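ESX-5 secretion-associated protein EspG5 (Mycobacterium marinum, PDB 6VJ5) acts as a cytoplasmic chaperone specific for its cognate PE/PPE proteins, preventing aggregation of PE/PPE dimers and being required for secretion of LipY and PE31/PPE18. Local coordinates at residues V14-I26 with C35-L47. Residues are numbered along the deposited sequence; the frame is centred on the assembly and turned at random.
Sequences VDGFWMLQALLDI and CRPYVSTDSNDWL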
loop_
_atom_site.group_PDB
_atom_site.type_symbol
_atom_site.label_atom_id
_atom_site.label_comp_id
_atom_site.label_asym_id
_atom_site.label_seq_id
_atom_site.Cartn_x
_atom_site.Cartn_y
_atom_site.Cartn_z
ATOM N N VAL C 14 6.285 -12.827 -10.329
ATOM C CA VAL C 14 5.281 -12.002 -9.666
ATOM C C VAL C 14 5.608 -10.523 -9.831
ATOM O O VAL C 14 4.708 -9.690 -9.988
ATOM C CB VAL C 14 5.174 -12.398 -8.183
ATOM C CG1 VAL C 14 4.252 -11.450 -7.428
ATOM C CG2 VAL C 14 4.674 -13.832 -8.051
ATOM N N ASP C 15 6.896 -10.175 -9.804
ATOM C CA ASP C 15 7.295 -8.790 -10.024
ATOM C C ASP C 15 6.911 -8.332 -11.424
ATOM O O ASP C 15 6.342 -7.250 -11.602
ATOM C CB ASP C 15 8.802 -8.641 -9.801
ATOM C CG ASP C 15 9.176 -8.632 -8.334
ATOM O OD1 ASP C 15 8.350 -8.179 -7.514
ATOM O OD2 ASP C 15 10.298 -9.070 -8.003
ATOM N N GLY C 16 7.212 -9.149 -12.435
ATOM C CA GLY C 16 6.901 -8.764 -13.802
ATOM C C GLY C 16 5.413 -8.618 -14.050
ATOM O O GLY C 16 4.978 -7.706 -14.758
ATOM N N PHE C 17 4.608 -9.511 -13.473
ATOM C CA PHE C 17 3.168 -9.396 -13.660
ATOM C C PHE C 17 2.634 -8.101 -13.065
ATOM O O PHE C 17 1.670 -7.526 -13.584
ATOM C CB PHE C 17 2.446 -10.583 -13.034
ATOM C CG PHE C 17 1.010 -10.688 -13.445
ATOM C CD1 PHE C 17 0.035 -9.932 -12.816
ATOM C CD2 PHE C 17 0.637 -11.529 -14.476
ATOM C CE1 PHE C 17 -1.286 -10.023 -13.199
ATOM C CE2 PHE C 17 -0.685 -11.624 -14.865
ATOM C CZ PHE C 17 -1.646 -10.869 -14.226
ATOM N N TRP C 18 3.235 -7.638 -11.969
ATOM C CA TRP C 18 2.799 -6.388 -11.360
ATOM C C TRP C 18 3.181 -5.184 -12.214
ATOM O O TRP C 18 2.429 -4.208 -12.269
ATOM C CB TRP C 18 3.390 -6.276 -9.957
ATOM C CG TRP C 18 3.287 -4.930 -9.333
ATOM C CD1 TRP C 18 2.216 -4.414 -8.663
ATOM C CD2 TRP C 18 4.304 -3.928 -9.298
ATOM N NE1 TRP C 18 2.503 -3.146 -8.215
ATOM C CE2 TRP C 18 3.780 -2.825 -8.595
ATOM C CE3 TRP C 18 5.606 -3.853 -9.799
ATOM C CZ2 TRP C 18 4.513 -1.664 -8.380
ATOM C CZ3 TRP C 18 6.331 -2.706 -9.582
ATOM C CH2 TRP C 18 5.785 -1.626 -8.876
ATOM N N MET C 19 4.326 -5.236 -12.895
ATOM C CA MET C 19 4.708 -4.124 -13.756
ATOM C C MET C 19 3.760 -3.996 -14.941
ATOM O O MET C 19 3.344 -2.886 -15.290
ATOM C CB MET C 19 6.149 -4.308 -14.218
ATOM C CG MET C 19 7.079 -4.634 -13.060
ATOM S SD MET C 19 8.782 -4.114 -13.297
ATOM C CE MET C 19 9.179 -4.993 -14.805
ATOM N N LEU C 20 3.397 -5.117 -15.568
ATOM C CA LEU C 20 2.414 -5.058 -16.644
ATOM C C LEU C 20 1.126 -4.411 -16.159
ATOM O O LEU C 20 0.534 -3.580 -16.857
ATOM C CB LEU C 20 2.142 -6.459 -17.182
ATOM C CG LEU C 20 3.401 -7.213 -17.610
ATOM C CD1 LEU C 20 3.080 -8.653 -17.949
ATOM C CD2 LEU C 20 4.057 -6.516 -18.793
ATOM N N GLN C 21 0.681 -4.773 -14.956
ATOM C CA GLN C 21 -0.473 -4.104 -14.372
ATOM C C GLN C 21 -0.248 -2.602 -14.289
ATOM O O GLN C 21 -1.159 -1.813 -14.563
ATOM C CB GLN C 21 -0.759 -4.663 -12.983
ATOM C CG GLN C 21 -1.271 -6.078 -12.977
ATOM C CD GLN C 21 -1.440 -6.608 -11.576
ATOM O OE1 GLN C 21 -0.462 -6.804 -10.857
ATOM N NE2 GLN C 21 -2.685 -6.829 -11.172
ATOM N N ALA C 22 0.963 -2.190 -13.907
ATOM C CA ALA C 22 1.270 -0.768 -13.809
ATOM C C ALA C 22 1.287 -0.120 -15.188
ATOM O O ALA C 22 0.650 0.917 -15.405
ATOM C CB ALA C 22 2.613 -0.572 -13.102
ATOM N N LEU C 23 2.001 -0.727 -16.142
ATOM C CA LEU C 23 2.065 -0.168 -17.488
ATOM C C LEU C 23 0.684 -0.005 -18.110
ATOM O O LEU C 23 0.509 0.845 -18.991
ATOM C CB LEU C 23 2.924 -1.051 -18.396
ATOM C CG LEU C 23 4.389 -1.203 -18.000
ATOM C CD1 LEU C 23 5.110 -2.173 -18.928
ATOM C CD2 LEU C 23 5.098 0.141 -18.004
ATOM N N LEU C 24 -0.294 -0.796 -17.674
ATOM C CA LEU C 24 -1.627 -0.795 -18.261
ATOM C C LEU C 24 -2.694 -0.332 -17.278
ATOM O O LEU C 24 -3.890 -0.524 -17.545
ATOM C CB LEU C 24 -1.954 -2.198 -18.781
ATOM C CG LEU C 24 -0.925 -2.812 -19.736
ATOM C CD1 LEU C 24 -0.953 -4.330 -19.627
ATOM C CD2 LEU C 24 -1.183 -2.380 -21.170
ATOM N N ASP C 25 -2.290 0.265 -16.155
ATOM C CA ASP C 25 -3.208 0.815 -15.158
ATOM C C ASP C 25 -4.276 -0.203 -14.770
ATOM O O ASP C 25 -5.478 0.064 -14.819
ATOM C CB ASP C 25 -3.844 2.114 -15.658
ATOM C CG ASP C 25 -4.705 2.783 -14.606
ATOM O OD1 ASP C 25 -4.209 3.019 -13.477
ATOM O OD2 ASP C 25 -5.880 3.088 -14.908
ATOM N N ILE C 26 -3.824 -1.387 -14.366
ATOM C CA ILE C 26 -4.694 -2.440 -13.855
ATOM C C ILE C 26 -4.472 -2.523 -12.351
ATOM O O ILE C 26 -3.370 -2.851 -11.894
ATOM C CB ILE C 26 -4.418 -3.786 -14.542
ATOM C CG1 ILE C 26 -4.703 -3.666 -16.042
ATOM C CG2 ILE C 26 -5.274 -4.882 -13.924
ATOM C CD1 ILE C 26 -3.880 -4.594 -16.911
ATOM N N CYS C 35 -1.082 -11.401 -6.617
ATOM C CA CYS C 35 -0.072 -10.447 -7.048
ATOM C C CYS C 35 -0.112 -9.201 -6.175
ATOM O O CYS C 35 -1.061 -8.967 -5.422
ATOM C CB CYS C 35 -0.286 -10.073 -8.510
ATOM S SG CYS C 35 -0.040 -11.457 -9.627
ATOM N N ARG C 36 0.945 -8.408 -6.263
ATOM C CA ARG C 36 0.955 -7.130 -5.565
ATOM C C ARG C 36 -0.100 -6.231 -6.197
ATOM O O ARG C 36 -0.204 -6.180 -7.430
ATOM C CB ARG C 36 2.328 -6.472 -5.637
ATOM C CG ARG C 36 2.882 -6.073 -4.269
ATOM C CD ARG C 36 4.102 -5.168 -4.406
ATOM N NE ARG C 36 5.113 -5.728 -5.299
ATOM C CZ ARG C 36 6.089 -5.020 -5.862
ATOM N NH1 ARG C 36 6.962 -5.612 -6.664
ATOM N NH2 ARG C 36 6.188 -3.716 -5.631
ATOM N N PRO C 37 -0.926 -5.546 -5.411
ATOM C CA PRO C 37 -1.829 -4.558 -6.006
ATOM C C PRO C 37 -1.026 -3.400 -6.572
ATOM O O PRO C 37 0.060 -3.070 -6.086
ATOM C CB PRO C 37 -2.713 -4.118 -4.834
ATOM C CG PRO C 37 -1.887 -4.381 -3.616
ATOM C CD PRO C 37 -1.012 -5.572 -3.937
ATOM N N TYR C 38 -1.549 -2.809 -7.641
ATOM C CA TYR C 38 -0.937 -1.634 -8.247
ATOM C C TYR C 38 -1.743 -0.405 -7.853
ATOM O O TYR C 38 -2.975 -0.418 -7.924
ATOM C CB TYR C 38 -0.867 -1.738 -9.770
ATOM C CG TYR C 38 -0.560 -0.405 -10.425
ATOM C CD1 TYR C 38 0.682 0.197 -10.272
ATOM C CD2 TYR C 38 -1.519 0.257 -11.182
ATOM C CE1 TYR C 38 0.962 1.418 -10.859
ATOM C CE2 TYR C 38 -1.245 1.476 -11.775
ATOM C CZ TYR C 38 -0.004 2.051 -11.608
ATOM O OH TYR C 38 0.274 3.260 -12.197
ATOM N N VAL C 39 -1.047 0.653 -7.447
ATOM C CA VAL C 39 -1.674 1.892 -7.001
ATOM C C VAL C 39 -1.141 3.026 -7.861
ATOM O O VAL C 39 0.069 3.296 -7.868
ATOM C CB VAL C 39 -1.409 2.156 -5.510
ATOM C CG1 VAL C 39 -1.893 3.540 -5.118
ATOM C CG2 VAL C 39 -2.086 1.082 -4.667
ATOM N N SER C 40 -2.043 3.678 -8.592
ATOM C CA SER C 40 -1.663 4.798 -9.437
ATOM C C SER C 40 -1.038 5.904 -8.599
ATOM O O SER C 40 -1.494 6.207 -7.492
ATOM C CB SER C 40 -2.886 5.324 -10.189
ATOM O OG SER C 40 -4.002 5.464 -9.324
ATOM N N THR C 41 0.024 6.495 -9.129
ATOM C CA THR C 41 0.730 7.572 -8.451
ATOM C C THR C 41 1.029 8.649 -9.488
ATOM O O THR C 41 0.415 8.695 -10.561
ATOM C CB THR C 41 2.000 7.044 -7.762
ATOM O OG1 THR C 41 2.823 6.366 -8.722
ATOM C CG2 THR C 41 1.643 6.086 -6.634
ATOM N N ASP C 42 1.988 9.523 -9.171
ATOM C CA ASP C 42 2.417 10.567 -10.092
ATOM C C ASP C 42 3.475 10.093 -11.081
ATOM O O ASP C 42 3.794 10.836 -12.017
ATOM C CB ASP C 42 2.948 11.768 -9.299
ATOM C CG ASP C 42 3.874 11.362 -8.155
ATOM O OD1 ASP C 42 3.619 10.313 -7.521
ATOM O OD2 ASP C 42 4.851 12.092 -7.884
ATOM N N SER C 43 4.022 8.888 -10.909
ATOM C CA SER C 43 5.057 8.416 -11.818
ATOM C C SER C 43 5.169 6.900 -11.764
ATOM O O SER C 43 5.134 6.303 -10.687
ATOM C CB SER C 43 6.414 9.050 -11.480
ATOM O OG SER C 43 7.350 8.836 -12.523
ATOM N N ASN C 44 5.306 6.292 -12.942
ATOM C CA ASN C 44 5.641 4.882 -13.077
ATOM C C ASN C 44 7.036 4.677 -13.654
ATOM O O ASN C 44 7.363 3.563 -14.078
ATOM C CB ASN C 44 4.602 4.174 -13.952
ATOM C CG ASN C 44 3.428 3.623 -13.146
ATOM O OD1 ASN C 44 3.381 3.746 -11.921
ATOM N ND2 ASN C 44 2.472 3.014 -13.837
ATOM N N ASP C 45 7.871 5.723 -13.680
ATOM C CA ASP C 45 9.213 5.617 -14.243
ATOM C C ASP C 45 10.172 4.857 -13.329
ATOM O O ASP C 45 11.171 4.314 -13.813
ATOM C CB ASP C 45 9.769 7.016 -14.540
ATOM C CG ASP C 45 11.076 6.976 -15.325
ATOM O OD1 ASP C 45 11.472 5.880 -15.789
ATOM O OD2 ASP C 45 11.714 8.040 -15.476
ATOM N N TRP C 46 9.897 4.809 -12.021
ATOM C CA TRP C 46 10.696 3.975 -11.128
ATOM C C TRP C 46 10.536 2.494 -11.445
ATOM O O TRP C 46 11.351 1.680 -10.993
ATOM C CB TRP C 46 10.326 4.245 -9.665
ATOM C CG TRP C 46 8.974 3.735 -9.242
ATOM C CD1 TRP C 46 7.757 4.296 -9.524
ATOM C CD2 TRP C 46 8.706 2.578 -8.436
ATOM N NE1 TRP C 46 6.750 3.550 -8.953
ATOM C CE2 TRP C 46 7.306 2.493 -8.279
ATOM C CE3 TRP C 46 9.513 1.605 -7.834
ATOM C CZ2 TRP C 46 6.696 1.470 -7.548
ATOM C CZ3 TRP C 46 8.905 0.590 -7.109
ATOM C CH2 TRP C 46 7.511 0.532 -6.972
ATOM N N LEU C 47 9.506 2.130 -12.214
ATOM C CA LEU C 47 9.386 0.761 -12.702
ATOM C C LEU C 47 10.517 0.412 -13.662
ATOM O O LEU C 47 10.969 -0.740 -13.694
ATOM C CB LEU C 47 8.033 0.572 -13.391
ATOM C CG LEU C 47 6.802 0.881 -12.540
ATOM C CD1 LEU C 47 5.526 0.837 -13.361
ATOM C CD2 LEU C 47 6.725 -0.102 -11.386
HETATM O O HOH W 1 -1.859 4.146 -13.643
#
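Arg36 lays its guanidinium almost flat on one face of the Trp18 indole, the planes 18° apart and CZ 4.1 Å from the centroid of the six-membered ring, a cation-pi stack. A bend at chi3 (-52°) brings the end of the arginine chain down onto the ring. Asp15 OD1 meets the guanidinium at its edge, 3.0 Å from Arg36 NH1 in a salt bridge whose hydrogen bond is weak, so one cation serves ring and carboxylate. With CG anti to the backbone N (chi1 167°), Trp18 reaches across from the helix to the loop, where its NE1 makes a weak hydrogen bond to Pro37 O at 3.2 Å. The far end of the indole meets Trp46 obliquely, Trp18 CH2 to Trp46 CH2 3.4 Å.

One turn on, small Ala22 lets Tyr38 lie against the helix backbone: Ala22 CA stands 3.6 Å from the Tyr38 ring centroid, a CH-pi contact over the face. Tyr38 OH accepts from Asn44 ND2 at 2.8 Å, and a water links it to Asp25 OD1. Asp25, with positive phi, is the C-prime residue of the Schellman motif ending helix 14-23. At the other end, Cys35 SG lies obliquely beside the Phe17 ring, 3.5 Å from CD1.

Outside, another protein's aromatic side chain packs on Arg36, and its polar side chain stacks on Trp46. Thus a Schellman-capped helix carries an extended loop that helps form a protein-binding surface of this EspG-family chaperone.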